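Local atomic coordinates of anthranilate-CoA ligase (Stigmatella aurantiaca, PDB entry 4WV3), a protein that belongs to the ANL superfamily of AMP-binding enzymes, with a large AMP-binding domain followed by a small C-terminal domain. Residues A[79-91]-A[159-173]. Sequence-based numbering, arbitrary orientation.
Sequences GIVKLGAIAVGIN and LEAAQSHREDICSLN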
loop_
_atom_site.group_PDB
_atom_site.type_symbol
_atom_site.label_atom_id
_atom_site.label_comp_id
_atom_site.label_asym_id
_atom_site.label_seq_id
_atom_site.Cartn_x
_atom_site.Cartn_y
_atom_site.Cartn_z
ATOM N N GLY A 79 16.060 11.565 -7.662
ATOM C CA GLY A 79 16.882 11.940 -8.796
ATOM C C GLY A 79 16.036 12.065 -10.049
ATOM O O GLY A 79 16.230 12.975 -10.856
ATOM N N ILE A 80 15.091 11.143 -10.205
ATOM C CA ILE A 80 14.179 11.142 -11.342
ATOM C C ILE A 80 13.182 12.296 -11.257
ATOM O O ILE A 80 12.963 13.013 -12.235
ATOM C CB ILE A 80 13.395 9.817 -11.420
ATOM C CG1 ILE A 80 14.343 8.644 -11.670
ATOM C CG2 ILE A 80 12.341 9.880 -12.512
ATOM C CD1 ILE A 80 13.747 7.300 -11.316
ATOM N N VAL A 81 12.584 12.467 -10.083
ATOM C CA VAL A 81 11.567 13.493 -9.870
ATOM C C VAL A 81 12.116 14.906 -10.066
ATOM O O VAL A 81 11.485 15.742 -10.716
ATOM C CB VAL A 81 10.931 13.368 -8.468
ATOM C CG1 VAL A 81 10.053 14.571 -8.162
ATOM C CG2 VAL A 81 10.131 12.077 -8.365
ATOM N N LYS A 82 13.298 15.165 -9.513
ATOM C CA LYS A 82 13.925 16.479 -9.621
ATOM C C LYS A 82 14.224 16.841 -11.072
ATOM O O LYS A 82 14.199 18.012 -11.452
ATOM C CB LYS A 82 15.213 16.526 -8.798
ATOM C CG LYS A 82 15.885 17.888 -8.781
ATOM C CD LYS A 82 16.989 17.950 -7.745
ATOM C CE LYS A 82 17.620 19.328 -7.706
ATOM N NZ LYS A 82 18.615 19.447 -6.606
ATOM N N LEU A 83 14.497 15.824 -11.881
ATOM C CA LEU A 83 14.831 16.028 -13.283
ATOM C C LEU A 83 13.587 16.344 -14.106
ATOM O O LEU A 83 13.681 16.807 -15.242
ATOM C CB LEU A 83 15.530 14.788 -13.840
ATOM C CG LEU A 83 16.365 15.005 -15.099
ATOM C CD1 LEU A 83 17.418 16.066 -14.835
ATOM C CD2 LEU A 83 17.005 13.703 -15.548
ATOM N N GLY A 84 12.419 16.096 -13.522
ATOM C CA GLY A 84 11.161 16.304 -14.214
ATOM C C GLY A 84 10.716 15.045 -14.933
ATOM O O GLY A 84 9.703 15.039 -15.633
ATOM N N ALA A 85 11.485 13.977 -14.759
ATOM C CA ALA A 85 11.154 12.688 -15.352
ATOM C C ALA A 85 10.151 11.948 -14.474
ATOM O O ALA A 85 9.943 12.311 -13.317
ATOM C CB ALA A 85 12.410 11.857 -15.551
ATOM N N ILE A 86 9.534 10.910 -15.026
ATOM C CA ILE A 86 8.495 10.177 -14.312
ATOM C C ILE A 86 9.024 8.890 -13.687
ATOM O O ILE A 86 9.399 7.952 -14.389
ATOM C CB ILE A 86 7.301 9.857 -15.233
ATOM C CG1 ILE A 86 6.735 11.151 -15.827
ATOM C CG2 ILE A 86 6.227 9.097 -14.471
ATOM C CD1 ILE A 86 5.559 10.945 -16.755
ATOM N N ALA A 87 9.051 8.853 -12.359
ATOM C CA ALA A 87 9.519 7.677 -11.638
ATOM C C ALA A 87 8.485 6.557 -11.677
ATOM O O ALA A 87 7.312 6.770 -11.369
ATOM C CB ALA A 87 9.859 8.040 -10.200
ATOM N N VAL A 88 8.924 5.363 -12.060
ATOM C CA VAL A 88 8.038 4.208 -12.121
ATOM C C VAL A 88 8.457 3.150 -11.102
ATOM O O VAL A 88 9.325 2.320 -11.375
ATOM C CB VAL A 88 8.017 3.587 -13.534
ATOM C CG1 VAL A 88 6.984 2.470 -13.610
ATOM C CG2 VAL A 88 7.724 4.655 -14.576
ATOM N N GLY A 89 7.843 3.194 -9.923
ATOM C CA GLY A 89 8.131 2.236 -8.869
ATOM C C GLY A 89 7.452 0.906 -9.124
ATOM O O GLY A 89 6.229 0.796 -9.034
ATOM N N ILE A 90 8.250 -0.111 -9.433
ATOM C CA ILE A 90 7.719 -1.395 -9.876
ATOM C C ILE A 90 7.736 -2.451 -8.771
ATOM O O ILE A 90 8.670 -2.514 -7.972
ATOM C CB ILE A 90 8.492 -1.911 -11.108
ATOM C CG1 ILE A 90 8.638 -0.793 -12.143
ATOM C CG2 ILE A 90 7.798 -3.120 -11.721
ATOM C CD1 ILE A 90 9.420 -1.191 -13.373
ATOM N N ASN A 91 6.685 -3.268 -8.735
ATOM C CA ASN A 91 6.578 -4.385 -7.802
ATOM C C ASN A 91 7.772 -5.331 -7.916
ATOM O O ASN A 91 8.160 -5.732 -9.014
ATOM C CB ASN A 91 5.271 -5.145 -8.049
ATOM C CG ASN A 91 4.957 -6.159 -6.960
ATOM O OD1 ASN A 91 5.849 -6.797 -6.401
ATOM N ND2 ASN A 91 3.672 -6.315 -6.661
ATOM N N LEU A 159 22.495 20.204 -8.854
ATOM C CA LEU A 159 21.511 20.052 -9.917
ATOM C C LEU A 159 20.376 21.053 -9.739
ATOM O O LEU A 159 19.944 21.318 -8.618
ATOM C CB LEU A 159 20.954 18.627 -9.924
ATOM C CG LEU A 159 19.860 18.308 -10.945
ATOM C CD1 LEU A 159 20.385 18.464 -12.362
ATOM C CD2 LEU A 159 19.306 16.909 -10.725
ATOM N N GLU A 160 19.900 21.612 -10.847
ATOM C CA GLU A 160 18.759 22.516 -10.811
ATOM C C GLU A 160 17.465 21.743 -11.037
ATOM O O GLU A 160 17.364 20.947 -11.971
ATOM C CB GLU A 160 18.901 23.614 -11.867
ATOM C CG GLU A 160 20.016 24.614 -11.594
ATOM C CD GLU A 160 19.654 25.626 -10.520
ATOM O OE1 GLU A 160 18.532 25.552 -9.976
ATOM O OE2 GLU A 160 20.494 26.502 -10.226
ATOM N N ALA A 161 16.481 21.979 -10.176
ATOM C CA ALA A 161 15.186 21.324 -10.303
ATOM C C ALA A 161 14.472 21.795 -11.564
ATOM O O ALA A 161 14.544 22.970 -11.925
ATOM C CB ALA A 161 14.331 21.585 -9.072
ATOM N N ALA A 162 13.792 20.873 -12.234
ATOM C CA ALA A 162 13.091 21.189 -13.473
ATOM C C ALA A 162 11.906 22.114 -13.216
ATOM O O ALA A 162 11.259 22.036 -12.171
ATOM C CB ALA A 162 12.633 19.913 -14.161
ATOM N N GLN A 163 11.626 22.989 -14.176
ATOM C CA GLN A 163 10.516 23.928 -14.061
ATOM C C GLN A 163 9.188 23.214 -14.286
ATOM O O GLN A 163 8.479 23.486 -15.254
ATOM C CB GLN A 163 10.677 25.067 -15.068
ATOM C CG GLN A 163 12.025 25.766 -15.004
ATOM C CD GLN A 163 12.203 26.790 -16.109
ATOM O OE1 GLN A 163 11.229 27.263 -16.697
ATOM N NE2 GLN A 163 13.452 27.133 -16.402
ATOM N N SER A 164 8.857 22.299 -13.382
ATOM C CA SER A 164 7.655 21.490 -13.518
ATOM C C SER A 164 6.430 22.188 -12.942
ATOM O O SER A 164 6.488 22.784 -11.865
ATOM C CB SER A 164 7.845 20.133 -12.836
ATOM O OG SER A 164 8.084 20.289 -11.447
ATOM N N HIS A 165 5.323 22.115 -13.674
ATOM C CA HIS A 165 4.043 22.582 -13.167
ATOM C C HIS A 165 3.667 21.660 -12.017
ATOM O O HIS A 165 4.046 20.489 -12.012
ATOM C CB HIS A 165 2.989 22.507 -14.272
ATOM C CG HIS A 165 1.753 23.307 -13.991
ATOM N ND1 HIS A 165 0.782 22.894 -13.107
ATOM C CD2 HIS A 165 1.326 24.488 -14.497
ATOM C CE1 HIS A 165 -0.188 23.792 -13.071
ATOM N NE2 HIS A 165 0.118 24.768 -13.905
ATOM N N ARG A 166 2.932 22.177 -11.038
ATOM C CA ARG A 166 2.547 21.354 -9.895
ATOM C C ARG A 166 1.578 20.246 -10.305
ATOM O O ARG A 166 1.368 19.287 -9.564
ATOM C CB ARG A 166 1.954 22.206 -8.769
ATOM C CG ARG A 166 0.611 22.839 -9.083
ATOM C CD ARG A 166 -0.011 23.422 -7.821
ATOM N NE ARG A 166 -1.320 24.021 -8.067
ATOM C CZ ARG A 166 -1.580 25.320 -7.961
ATOM N NH1 ARG A 166 -0.622 26.165 -7.602
ATOM N NH2 ARG A 166 -2.802 25.774 -8.203
ATOM N N GLU A 167 1.003 20.377 -11.497
ATOM C CA GLU A 167 0.068 19.385 -12.012
ATOM C C GLU A 167 0.737 18.407 -12.975
ATOM O O GLU A 167 0.098 17.473 -13.460
ATOM C CB GLU A 167 -1.116 20.073 -12.689
ATOM C CG GLU A 167 -1.875 21.017 -11.775
ATOM C CD GLU A 167 -3.042 21.689 -12.468
ATOM O OE1 GLU A 167 -3.412 21.248 -13.576
ATOM O OE2 GLU A 167 -3.586 22.661 -11.902
ATOM N N ASP A 168 2.020 18.622 -13.249
ATOM C CA ASP A 168 2.778 17.713 -14.104
ATOM C C ASP A 168 3.011 16.379 -13.407
ATOM O O ASP A 168 3.211 16.332 -12.195
ATOM C CB ASP A 168 4.119 18.329 -14.506
ATOM C CG ASP A 168 3.990 19.319 -15.647
ATOM O OD1 ASP A 168 3.084 19.146 -16.490
ATOM O OD2 ASP A 168 4.802 20.266 -15.704
ATOM N N ILE A 169 2.991 15.300 -14.181
ATOM C CA ILE A 169 3.197 13.959 -13.647
ATOM C C ILE A 169 4.644 13.760 -13.204
ATOM O O ILE A 169 5.575 14.111 -13.929
ATOM C CB ILE A 169 2.837 12.882 -14.691
ATOM C CG1 ILE A 169 1.427 13.118 -15.238
ATOM C CG2 ILE A 169 2.961 11.488 -14.093
ATOM C CD1 ILE A 169 0.347 13.086 -14.180
ATOM N N CYS A 170 4.830 13.198 -12.012
ATOM C CA CYS A 170 6.171 12.926 -11.502
ATOM C C CYS A 170 6.370 11.455 -11.148
ATOM O O CYS A 170 7.496 11.015 -10.912
ATOM C CB CYS A 170 6.484 13.805 -10.287
ATOM S SG CYS A 170 5.516 13.438 -8.809
ATOM N N SER A 171 5.281 10.694 -11.112
ATOM C CA SER A 171 5.371 9.271 -10.800
ATOM C C SER A 171 4.280 8.444 -11.473
ATOM O O SER A 171 3.216 8.956 -11.820
ATOM C CB SER A 171 5.343 9.043 -9.287
ATOM O OG SER A 171 4.088 9.401 -8.734
ATOM N N LEU A 172 4.561 7.157 -11.649
ATOM C CA LEU A 172 3.613 6.228 -12.251
ATOM C C LEU A 172 3.641 4.898 -11.504
ATOM O O LEU A 172 4.636 4.173 -11.544
ATOM C CB LEU A 172 3.944 6.015 -13.729
ATOM C CG LEU A 172 3.079 5.011 -14.494
ATOM C CD1 LEU A 172 1.615 5.415 -14.441
ATOM C CD2 LEU A 172 3.552 4.891 -15.935
ATOM N N ASN A 173 2.548 4.587 -10.818
ATOM C CA ASN A 173 2.455 3.350 -10.048
ATOM C C ASN A 173 1.503 2.342 -10.675
ATOM O O ASN A 173 0.340 2.651 -10.936
ATOM C CB ASN A 173 2.032 3.644 -8.607
ATOM C CG ASN A 173 3.111 4.355 -7.820
ATOM O OD1 ASN A 173 3.953 3.718 -7.187
ATOM N ND2 ASN A 173 3.093 5.683 -7.858
HETATM O O HOH W 1 7.691 16.262 -14.038
#
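A87 and S171 join strand 86-89 to strand 169-173 by a single parallel beta bridge at the edge of the five-stranded parallel sheet, while residues 159-164 run past the last turn of helix 71-83, which precedes strand 86-89. A87 is gripped through both backbone groups: its N donates to C170 O at 3.0 Å, and its O accepts from L172 N at 2.8 Å. The first donor stands 43° out of the C170 carbonyl plane. C170 and S171 form a classic beta bulge against strand 183-188. I86 packs beside the bridge. Its CG2, anti to the backbone N (CG1 at chi1 -57°), lies against L172 CB at 3.9 Å, while CD1 reaches I169 CG2 at 3.8 Å. On the same face V88 and L172 lie side by side.

At the helix end A162 N donates a hydrogen bond to K82 O, 3.0 Å away and nearly in line with the carbonyl, and A162 CB rests on L83 O beside G84, the glycine of a Schellman motif. The extended K82 chain slides past L159, CD against CD2 (3.9 Å). Its NZ bonds weakly to L159 O, but its salt bridge is to E17. One water donates to both G84 O and I169 O, linking the turn to the second strand. Strand 62-66 flanks 86-89 within the sheet, strand 183-188 pairs antiparallel with 169-175, and helix 38-54 packs on L83 and L159.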